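Local coordinates for protein dermonecrotic toxin (Pasteurella multocida, PDB 2EBF) that acts as a potent mitogen and an osteolytic toxin that induces bone resorption, and is associated with progressive atrophic rhinitis in pigs, at residues P196-F201 with K253-I257; K204-I210 with N259-H265; Y350-F354 with A536-L540; K380-F384 with V531-W537. One frame throughout, in Å; residues are numbered along the deposited sequence.

Contact 1: P196-F201 with K253-I257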
# COMPACT_ATOMS: atom_id res chain seq x y z
N PRO A 196 -22.06 -22.69 7.34
CA PRO A 196 -23.48 -23.05 7.32
C PRO A 196 -24.35 -21.87 6.92
O PRO A 196 -24.11 -20.73 7.35
CB PRO A 196 -23.77 -23.43 8.78
CG PRO A 196 -22.46 -23.83 9.33
CD PRO A 196 -21.46 -22.94 8.66
N GLU A 197 -25.36 -22.14 6.09
CA GLU A 197 -26.24 -21.10 5.56
C GLU A 197 -27.08 -20.42 6.63
O GLU A 197 -27.54 -19.29 6.44
CB GLU A 197 -27.12 -21.65 4.44
CG GLU A 197 -26.35 -22.02 3.18
CD GLU A 197 -27.23 -22.59 2.07
OE1 GLU A 197 -28.44 -22.81 2.29
OE2 GLU A 197 -26.69 -22.82 0.96
N ALA A 198 -27.26 -21.09 7.77
CA ALA A 198 -27.99 -20.53 8.91
C ALA A 198 -27.32 -19.28 9.47
O ALA A 198 -28.00 -18.37 9.95
CB ALA A 198 -28.17 -21.58 10.00
N ILE A 199 -25.99 -19.25 9.43
CA ILE A 199 -25.23 -18.07 9.85
C ILE A 199 -25.61 -16.86 9.00
O ILE A 199 -25.62 -16.93 7.77
CB ILE A 199 -23.69 -18.32 9.83
CG1 ILE A 199 -23.25 -18.99 11.13
CG2 ILE A 199 -22.92 -17.03 9.67
CD1 ILE A 199 -23.08 -20.47 11.03
N ASP A 200 -25.93 -15.75 9.67
CA ASP A 200 -26.46 -14.56 9.01
C ASP A 200 -25.53 -13.34 9.10
O ASP A 200 -25.91 -12.22 8.74
CB ASP A 200 -27.87 -14.23 9.53
CG ASP A 200 -27.88 -13.83 11.01
OD1 ASP A 200 -28.82 -13.11 11.42
OD2 ASP A 200 -26.97 -14.24 11.76
N PHE A 201 -24.31 -13.57 9.59
CA PHE A 201 -23.27 -12.54 9.63
C PHE A 201 -22.03 -13.00 8.86
O PHE A 201 -21.83 -14.21 8.70
CB PHE A 201 -22.93 -12.15 11.08
CG PHE A 201 -22.52 -13.32 11.96
CD1 PHE A 201 -21.21 -13.81 11.94
CD2 PHE A 201 -23.44 -13.90 12.83
CE1 PHE A 201 -20.83 -14.87 12.76
CE2 PHE A 201 -23.07 -14.97 13.65
CZ PHE A 201 -21.76 -15.45 13.62
N LYS A 253 -22.54 -11.61 17.56
CA LYS A 253 -22.08 -12.25 16.32
C LYS A 253 -21.24 -13.50 16.62
O LYS A 253 -20.17 -13.70 16.05
CB LYS A 253 -21.30 -11.26 15.44
CG LYS A 253 -22.08 -10.00 15.07
CD LYS A 253 -21.16 -8.95 14.46
CE LYS A 253 -21.83 -7.57 14.44
NZ LYS A 253 -20.88 -6.50 14.02
N CYS A 254 -21.74 -14.32 17.54
CA CYS A 254 -21.14 -15.61 17.84
C CYS A 254 -22.25 -16.64 17.87
O CYS A 254 -23.27 -16.45 18.54
CB CYS A 254 -20.43 -15.58 19.20
SG CYS A 254 -19.09 -14.40 19.32
N ARG A 255 -22.05 -17.73 17.13
CA ARG A 255 -23.03 -18.81 17.10
C ARG A 255 -22.35 -20.17 17.05
O ARG A 255 -21.33 -20.34 16.37
CB ARG A 255 -23.99 -18.65 15.92
CG ARG A 255 -25.36 -19.28 16.18
CD ARG A 255 -26.18 -19.43 14.90
NE ARG A 255 -26.42 -18.16 14.23
CZ ARG A 255 -27.14 -18.02 13.12
NH1 ARG A 255 -27.71 -19.08 12.55
NH2 ARG A 255 -27.30 -16.82 12.57
N ILE A 256 -22.91 -21.13 17.78
CA ILE A 256 -22.48 -22.52 17.70
C ILE A 256 -23.47 -23.32 16.87
O ILE A 256 -24.68 -23.27 17.11
CB ILE A 256 -22.30 -23.17 19.10
CG1 ILE A 256 -21.25 -22.42 19.91
CG2 ILE A 256 -21.90 -24.65 18.96
CD1 ILE A 256 -21.30 -22.69 21.40
N ILE A 257 -22.96 -24.04 15.87
CA ILE A 257 -23.76 -24.97 15.09
C ILE A 257 -23.00 -26.28 15.00
O ILE A 257 -21.87 -26.31 14.51
CB ILE A 257 -24.07 -24.43 13.67
CG1 ILE A 257 -25.02 -23.23 13.74
CG2 ILE A 257 -24.68 -25.54 12.79
CD1 ILE A 257 -25.40 -22.63 12.40
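R255, F201 and I257 bury the largest areas where the turn-bearing loop 196-201 lies across strand 254-257, an outermost strand of a small three-stranded antiparallel sheet in the C2 region of the toxin. The contact is a worked example of how one arginine can fasten a loop over the face of a small sheet, where P196 and I199 also rest on Y262 of the neighbouring strand. With CG anti to the backbone N (chi1 -152°) and the chain bent at chi3, R255 brings its guanidinium edge-on to the carbonyl O of A198, inside the type I turn that runs from P196 to I199. Both terminal nitrogens reach that oxygen, but the bonds are weak and bent; the shorter joins R255 NH1 to A198 O at 2.7 Å. NH2 of R255 also makes a salt bridge, 2.7 Å to OD2 of D200, whose carboxylate is turned 64° out of the guanidinium plane. One face of the guanidinium rests against CA of I199, so loop backbone meets both its edge and its face.

F201 uses its ring faces instead. CB of K253 makes a CH-pi contact with one face, 4.2 Å from the ring centroid and almost on its normal, while CG2 of I199, from the loop itself, lies over the opposite face. The lysine amine leads away from this contact.

At the other end of the strand I257 sends CD1 into a cluster formed by P196, A198 and I199. The tightest touch there is methyl to methyl, I199 CD1 to I257 CD1 at 3.5 Å.

Contact 2: K204-I210 with N259-H265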
# COMPACT_ATOMS: atom_id res chain seq x y z
N LYS A 204 -15.52 -14.28 10.49
CA LYS A 204 -14.10 -13.99 10.49
C LYS A 204 -13.30 -15.18 11.04
O LYS A 204 -12.27 -15.55 10.47
CB LYS A 204 -13.81 -12.72 11.30
CG LYS A 204 -14.50 -11.48 10.75
CD LYS A 204 -14.26 -10.28 11.65
CE LYS A 204 -15.13 -9.09 11.25
NZ LYS A 204 -14.69 -8.46 9.97
N TYR A 205 -13.79 -15.77 12.13
CA TYR A 205 -13.09 -16.87 12.80
C TYR A 205 -14.01 -18.06 13.07
O TYR A 205 -15.20 -17.90 13.34
CB TYR A 205 -12.43 -16.40 14.10
CG TYR A 205 -11.85 -14.99 14.02
CD1 TYR A 205 -12.57 -13.90 14.51
CD2 TYR A 205 -10.60 -14.75 13.45
CE1 TYR A 205 -12.06 -12.60 14.44
CE2 TYR A 205 -10.07 -13.45 13.37
CZ TYR A 205 -10.81 -12.38 13.88
OH TYR A 205 -10.33 -11.08 13.82
N VAL A 206 -13.44 -19.26 12.97
CA VAL A 206 -14.16 -20.48 13.31
C VAL A 206 -13.30 -21.35 14.19
O VAL A 206 -12.13 -21.60 13.88
CB VAL A 206 -14.61 -21.28 12.05
CG1 VAL A 206 -15.30 -22.59 12.45
CG2 VAL A 206 -15.54 -20.45 11.19
N ILE A 207 -13.88 -21.79 15.31
CA ILE A 207 -13.31 -22.88 16.08
C ILE A 207 -14.09 -24.12 15.65
O ILE A 207 -15.28 -24.26 15.96
CB ILE A 207 -13.39 -22.63 17.61
CG1 ILE A 207 -12.38 -21.56 18.05
CG2 ILE A 207 -13.08 -23.91 18.37
CD1 ILE A 207 -12.69 -20.14 17.60
N GLU A 208 -13.42 -24.99 14.90
CA GLU A 208 -14.07 -26.12 14.24
C GLU A 208 -14.59 -27.16 15.24
O GLU A 208 -15.72 -27.64 15.11
CB GLU A 208 -13.10 -26.77 13.24
CG GLU A 208 -13.67 -27.96 12.48
CD GLU A 208 -12.83 -28.38 11.29
OE1 GLU A 208 -11.64 -28.01 11.22
OE2 GLU A 208 -13.36 -29.09 10.41
N ASP A 209 -13.77 -27.50 16.23
CA ASP A 209 -14.15 -28.46 17.25
C ASP A 209 -14.15 -27.81 18.63
O ASP A 209 -13.09 -27.53 19.20
CB ASP A 209 -13.21 -29.68 17.23
CG ASP A 209 -13.72 -30.84 18.07
OD1 ASP A 209 -13.23 -31.96 17.85
OD2 ASP A 209 -14.59 -30.64 18.95
N ILE A 210 -15.35 -27.59 19.16
CA ILE A 210 -15.55 -26.96 20.47
C ILE A 210 -14.85 -27.67 21.65
O ILE A 210 -14.53 -27.03 22.65
CB ILE A 210 -17.09 -26.76 20.73
CG1 ILE A 210 -17.63 -25.58 19.91
CG2 ILE A 210 -17.42 -26.59 22.19
CD1 ILE A 210 -16.66 -24.45 19.72
N ASN A 259 -21.27 -28.39 17.05
CA ASN A 259 -19.91 -28.53 17.60
C ASN A 259 -18.87 -27.53 17.06
O ASN A 259 -17.69 -27.61 17.41
CB ASN A 259 -19.42 -29.98 17.46
CG ASN A 259 -18.23 -30.29 18.35
OD1 ASN A 259 -17.15 -30.63 17.86
ND2 ASN A 259 -18.42 -30.17 19.66
N SER A 260 -19.31 -26.59 16.22
CA SER A 260 -18.43 -25.54 15.70
C SER A 260 -18.89 -24.16 16.15
O SER A 260 -20.08 -23.85 16.13
CB SER A 260 -18.35 -25.60 14.17
OG SER A 260 -17.74 -26.80 13.73
N LEU A 261 -17.92 -23.32 16.54
CA LEU A 261 -18.19 -21.94 16.95
C LEU A 261 -17.76 -20.96 15.86
O LEU A 261 -16.62 -21.01 15.38
CB LEU A 261 -17.46 -21.63 18.26
CG LEU A 261 -17.33 -20.19 18.76
CD1 LEU A 261 -18.65 -19.65 19.28
CD2 LEU A 261 -16.26 -20.12 19.84
N TYR A 262 -18.68 -20.09 15.48
CA TYR A 262 -18.47 -19.11 14.42
C TYR A 262 -18.51 -17.71 15.02
O TYR A 262 -19.45 -17.37 15.76
CB TYR A 262 -19.56 -19.25 13.36
CG TYR A 262 -19.59 -20.62 12.72
CD1 TYR A 262 -20.27 -21.69 13.33
CD2 TYR A 262 -18.94 -20.86 11.52
CE1 TYR A 262 -20.29 -22.95 12.74
CE2 TYR A 262 -18.95 -22.12 10.93
CZ TYR A 262 -19.63 -23.16 11.54
OH TYR A 262 -19.63 -24.40 10.94
N ILE A 263 -17.49 -16.91 14.71
CA ILE A 263 -17.32 -15.60 15.31
C ILE A 263 -17.32 -14.50 14.25
O ILE A 263 -16.65 -14.61 13.21
CB ILE A 263 -16.02 -15.55 16.17
CG1 ILE A 263 -16.13 -16.53 17.35
CG2 ILE A 263 -15.74 -14.13 16.66
CD1 ILE A 263 -14.80 -16.92 17.97
N GLY A 264 -18.09 -13.44 14.52
CA GLY A 264 -18.20 -12.29 13.61
C GLY A 264 -17.57 -11.00 14.12
O GLY A 264 -17.49 -10.02 13.38
N HIS A 265 -17.14 -10.99 15.38
CA HIS A 265 -16.44 -9.83 15.95
C HIS A 265 -14.96 -9.99 15.71
O HIS A 265 -14.40 -11.06 15.97
CB HIS A 265 -16.67 -9.70 17.45
CG HIS A 265 -18.11 -9.70 17.85
ND1 HIS A 265 -18.82 -8.54 18.07
CD2 HIS A 265 -18.97 -10.72 18.08
CE1 HIS A 265 -20.06 -8.84 18.42
NE2 HIS A 265 -20.18 -10.16 18.43
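Between Y205 and I263 and between I207 and L261 run the backbone bonds of a short antiparallel pair, strand 205-207 beside the central strand 260-263 of its sheet. I207 N donates to L261 O at 2.8 Å, and L261 N returns the bond. The ladder opens with a classic beta bulge: the amides of K204 and Y205 both donate to I263 O, at 3.0 Å from K204 N and 3.3 Å from Y205 N. Beyond the last pair, I210 N donates to N259 O, and S260 OG donates to E208 O at 2.6 Å, in the carbonyl plane and on a lone pair.

Apolar contacts divide between the faces. On one, V206 lies alongside Y262, CG2 to CD2 3.4 Å, pointing the same way. On the other, which packs against helices 234-248 and 288-300, I263 CG2 meets the edge of the Y205 ring and I207 CD1 touches I263 CD1. Just past the strand, I210 CD1 presses on L261 CB at a tight 3.3 Å.

Backbone bonds thus set the register and the S260 hydroxyl satisfies E208 O past the ladder, whereas H265 O is buried against the Y205 ring edge, 3.2 Å from Y205 CE1, with no hydrogen-bond partner.

Contact 3: Y350-F354 with A536-L540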
# COMPACT_ATOMS: atom_id res chain seq x y z
N TYR A 350 9.09 28.35 19.17
CA TYR A 350 7.63 28.35 18.99
C TYR A 350 6.92 28.04 20.29
O TYR A 350 5.88 28.63 20.58
CB TYR A 350 7.13 27.41 17.88
CG TYR A 350 5.61 27.49 17.79
CD1 TYR A 350 4.98 28.59 17.21
CD2 TYR A 350 4.81 26.48 18.32
CE1 TYR A 350 3.60 28.68 17.15
CE2 TYR A 350 3.41 26.56 18.25
CZ TYR A 350 2.82 27.66 17.67
OH TYR A 350 1.45 27.75 17.61
N ASP A 351 7.47 27.11 21.07
CA ASP A 351 6.89 26.73 22.35
C ASP A 351 6.75 27.91 23.32
O ASP A 351 5.75 28.03 24.03
CB ASP A 351 7.66 25.58 22.99
CG ASP A 351 9.12 25.92 23.31
OD1 ASP A 351 9.66 26.93 22.79
OD2 ASP A 351 9.72 25.16 24.09
N GLU A 352 7.75 28.79 23.34
CA GLU A 352 7.72 30.00 24.16
C GLU A 352 6.71 31.01 23.62
O GLU A 352 6.02 31.68 24.39
CB GLU A 352 9.10 30.65 24.24
CG GLU A 352 10.17 29.77 24.86
CD GLU A 352 11.52 30.46 24.96
OE1 GLU A 352 11.65 31.62 24.50
OE2 GLU A 352 12.46 29.83 25.49
N GLN A 353 6.63 31.11 22.30
CA GLN A 353 5.65 31.99 21.67
C GLN A 353 4.22 31.52 21.98
O GLN A 353 3.34 32.34 22.29
CB GLN A 353 5.89 32.06 20.17
CG GLN A 353 7.20 32.75 19.80
CD GLN A 353 7.70 32.36 18.43
OE1 GLN A 353 6.92 32.02 17.54
NE2 GLN A 353 9.02 32.41 18.25
N PHE A 354 4.00 30.21 21.91
CA PHE A 354 2.74 29.58 22.31
C PHE A 354 2.44 29.88 23.79
O PHE A 354 1.35 30.35 24.11
CB PHE A 354 2.78 28.07 22.04
CG PHE A 354 1.45 27.37 22.22
CD1 PHE A 354 1.22 26.56 23.32
CD2 PHE A 354 0.44 27.52 21.27
CE1 PHE A 354 -0.02 25.91 23.49
CE2 PHE A 354 -0.80 26.88 21.43
CZ PHE A 354 -1.03 26.08 22.55
N ALA A 536 -0.61 23.27 32.86
CA ALA A 536 -0.14 24.18 31.82
C ALA A 536 -0.32 23.54 30.44
O ALA A 536 -0.01 22.36 30.25
CB ALA A 536 1.31 24.56 32.05
N TRP A 537 -0.83 24.33 29.51
CA TRP A 537 -1.08 23.88 28.14
C TRP A 537 0.10 24.30 27.28
O TRP A 537 0.34 25.48 27.08
CB TRP A 537 -2.36 24.53 27.64
CG TRP A 537 -2.81 24.13 26.27
CD1 TRP A 537 -2.57 22.96 25.62
CD2 TRP A 537 -3.64 24.91 25.40
NE1 TRP A 537 -3.18 22.96 24.39
CE2 TRP A 537 -3.85 24.15 24.23
CE3 TRP A 537 -4.23 26.18 25.50
CZ2 TRP A 537 -4.62 24.61 23.16
CZ3 TRP A 537 -5.01 26.64 24.43
CH2 TRP A 537 -5.18 25.86 23.28
N GLN A 538 0.83 23.32 26.75
CA GLN A 538 2.04 23.64 26.01
C GLN A 538 2.20 22.90 24.70
O GLN A 538 1.60 21.85 24.50
CB GLN A 538 3.27 23.41 26.89
CG GLN A 538 3.37 22.02 27.46
CD GLN A 538 4.08 22.00 28.80
OE1 GLN A 538 4.45 23.05 29.34
NE2 GLN A 538 4.27 20.81 29.35
N PHE A 539 3.02 23.49 23.84
CA PHE A 539 3.35 22.94 22.54
C PHE A 539 4.15 21.65 22.69
O PHE A 539 4.98 21.51 23.60
CB PHE A 539 4.15 23.97 21.76
CG PHE A 539 4.54 23.54 20.38
CD1 PHE A 539 5.88 23.42 20.03
CD2 PHE A 539 3.58 23.27 19.41
CE1 PHE A 539 6.26 23.04 18.75
CE2 PHE A 539 3.94 22.89 18.12
CZ PHE A 539 5.28 22.76 17.80
N LEU A 540 3.88 20.71 21.79
CA LEU A 540 4.58 19.44 21.73
C LEU A 540 5.39 19.43 20.42
O LEU A 540 4.84 19.13 19.37
CB LEU A 540 3.55 18.32 21.70
CG LEU A 540 3.67 17.00 22.45
CD1 LEU A 540 2.97 15.94 21.60
CD2 LEU A 540 5.10 16.59 22.72
O HOH W 1 4.41 25.89 24.91
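Y350 and F539 both hold CG anti to the backbone N, which sends the tyrosine ring from helix 350-356 and the phenylalanine ring from strand 537-539 toward each other between helix and strand. They meet as a T-shaped pair: the CD2-CE2 edge of Y350 stands over the face of F539, planes 79° apart and centroids separated by 4.7 Å. CB of D351 reaches the edge of the F539 ring.

One helical turn later the same principle recurs. The edge of F354 is directed at the face of W537, planes at 81°, with F354 CZ 3.8 Å from CE2 of the indole. Near the plane of the F354 ring, at its edge, lies W537 O, 3.6 Å from F354 CE1. A water completes the polar side, donating to D351 O at 2.7 Å and accepting from F539 N at 3.0 Å; it bridges the two, and no direct hydrogen bond crosses between the segments.

The short helix and strand segments are roughly antiparallel, their directions 152° apart. Strand 537-539 is an outermost strand of the six-stranded mixed sheet; its Q538 pairs with V530 of strand 528-531, F354 also touches T529 there, and W537 packs on helix 359-370.

Contact 4: K380-F384 with V531-W537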
# COMPACT_ATOMS: atom_id res chain seq x y z
N LYS A 380 -5.79 14.55 31.48
CA LYS A 380 -5.44 15.94 31.80
C LYS A 380 -5.73 16.90 30.65
O LYS A 380 -6.22 18.02 30.87
CB LYS A 380 -3.96 16.08 32.20
CG LYS A 380 -3.60 15.45 33.53
CD LYS A 380 -2.66 16.34 34.35
CE LYS A 380 -3.41 17.27 35.30
NZ LYS A 380 -3.71 18.62 34.73
N SER A 381 -5.41 16.47 29.43
CA SER A 381 -5.70 17.25 28.22
C SER A 381 -7.20 17.36 27.99
O SER A 381 -7.70 18.45 27.70
CB SER A 381 -5.02 16.63 26.99
OG SER A 381 -3.61 16.83 27.03
N ILE A 382 -7.91 16.24 28.11
CA ILE A 382 -9.36 16.24 27.92
C ILE A 382 -10.05 17.16 28.94
O ILE A 382 -10.93 17.94 28.58
CB ILE A 382 -9.96 14.80 27.96
CG1 ILE A 382 -9.43 13.96 26.78
CG2 ILE A 382 -11.49 14.87 27.95
CD1 ILE A 382 -9.68 12.45 26.90
N ASP A 383 -9.64 17.07 30.20
CA ASP A 383 -10.19 17.93 31.25
C ASP A 383 -9.95 19.42 30.99
O ASP A 383 -10.85 20.24 31.19
CB ASP A 383 -9.67 17.53 32.63
CG ASP A 383 -10.27 16.22 33.13
OD1 ASP A 383 -11.43 15.91 32.80
OD2 ASP A 383 -9.57 15.49 33.86
N PHE A 384 -8.74 19.76 30.55
CA PHE A 384 -8.42 21.14 30.15
C PHE A 384 -9.34 21.64 29.04
O PHE A 384 -9.87 22.75 29.09
CB PHE A 384 -6.96 21.26 29.70
CG PHE A 384 -6.59 22.63 29.21
CD1 PHE A 384 -6.73 22.96 27.87
CD2 PHE A 384 -6.14 23.60 30.10
CE1 PHE A 384 -6.42 24.23 27.42
CE2 PHE A 384 -5.82 24.88 29.66
CZ PHE A 384 -5.97 25.19 28.32
N VAL A 531 -1.05 18.87 28.08
CA VAL A 531 -1.34 19.57 29.32
C VAL A 531 -0.52 18.97 30.47
O VAL A 531 -0.63 17.78 30.76
CB VAL A 531 -2.87 19.60 29.62
CG1 VAL A 531 -3.18 20.36 30.92
CG2 VAL A 531 -3.63 20.22 28.46
N ASP A 532 0.33 19.81 31.07
CA ASP A 532 1.15 19.51 32.26
C ASP A 532 0.41 18.87 33.42
O ASP A 532 -0.82 18.87 33.48
CB ASP A 532 1.73 20.83 32.82
CG ASP A 532 3.20 21.01 32.50
OD1 ASP A 532 3.91 20.00 32.31
OD2 ASP A 532 3.65 22.17 32.45
N SER A 533 1.19 18.35 34.37
CA SER A 533 0.69 17.99 35.69
C SER A 533 0.32 19.26 36.46
O SER A 533 -0.56 19.24 37.33
CB SER A 533 1.75 17.19 36.47
OG SER A 533 2.97 17.92 36.56
N ASP A 534 0.99 20.36 36.12
CA ASP A 534 0.67 21.69 36.66
C ASP A 534 -0.58 22.27 36.01
O ASP A 534 -1.08 23.30 36.45
CB ASP A 534 1.84 22.66 36.43
CG ASP A 534 3.16 22.14 36.96
OD1 ASP A 534 3.36 22.16 38.19
OD2 ASP A 534 4.01 21.71 36.13
N GLY A 535 -1.07 21.61 34.95
CA GLY A 535 -2.24 22.09 34.21
C GLY A 535 -1.90 23.09 33.11
O GLY A 535 -2.79 23.68 32.52
N ALA A 536 -0.61 23.27 32.86
CA ALA A 536 -0.14 24.18 31.82
C ALA A 536 -0.32 23.54 30.44
O ALA A 536 -0.01 22.36 30.25
CB ALA A 536 1.31 24.56 32.05
N TRP A 537 -0.83 24.33 29.51
CA TRP A 537 -1.08 23.88 28.14
C TRP A 537 0.10 24.30 27.28
O TRP A 537 0.34 25.48 27.08
CB TRP A 537 -2.36 24.53 27.64
CG TRP A 537 -2.81 24.13 26.27
CD1 TRP A 537 -2.57 22.96 25.62
CD2 TRP A 537 -3.64 24.91 25.40
NE1 TRP A 537 -3.18 22.96 24.39
CE2 TRP A 537 -3.85 24.15 24.23
CE3 TRP A 537 -4.23 26.18 25.50
CZ2 TRP A 537 -4.62 24.61 23.16
CZ3 TRP A 537 -5.01 26.64 24.43
CH2 TRP A 537 -5.18 25.86 23.28
O HOH W 2 -1.35 15.82 27.97
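F384 and W537 meet with their ring planes inclined by 44°, an oblique pairing in which CE1 of the phenylalanine lies over the indole face, toward its rim. CZ of F384 comes to 3.5 Å from W537 CE3. The relation is reciprocal at the other ring: CB of W537 sits over the face of F384 as a CH-pi donor, 4.1 Å from the centroid and 26° off the normal. Having CG anti to the backbone N carries the F384 ring out from helix 379-387 to this position.

V531 packs nearer the helix backbone. Its CG2 touches CB of F384 at 3.7 Å and also lies against S381, while CG1 approaches the carbonyl O of K380. The two side chains F384 and V531 run at a slant to one another.

The helix packs on the last two strands of a six-stranded mixed sheet, 528-531 and the antiparallel outermost strand 537-539, joined as a beta hairpin. V531 ends the first, W537 lies on the second, and the connecting loop is folded back by the backbone bond from D532 N to A536 O. G535 within it has a positive phi of 86°, where a side chain would jam against the preceding carbonyl.

Bends at chi2, chi3 and chi4 curl K380 over this loop, its CD against CA of S533. Its NZ donates to the carbonyl O of D532 at 3.2 Å, in the carbonyl plane. On the backbone side of V531, a water accepts from its N at 3.1 Å and lies 2.6 Å from the OG of S381.

Overall arrangement
The four contacts form two pairs within the C2 region of the toxin's C-terminal fragment. Contacts 1 and 2 have centres about 9 Å apart; their strands 254-257 and 260-263 are hydrogen-bonded neighbours, so loop 196-201 and strand 205-207 build on one three-stranded antiparallel sheet, and along the chain their segments alternate. Contacts 3 and 4, centres about 12 Å apart, end on the same piece of chain and share W537, whose indole meets F354 in one and F384 in the other, at the 537-539 edge of the six-stranded mixed sheet. The pairs follow in series, centres about 45 to 54 Å apart without touching, and belong to separate structural parts of the region.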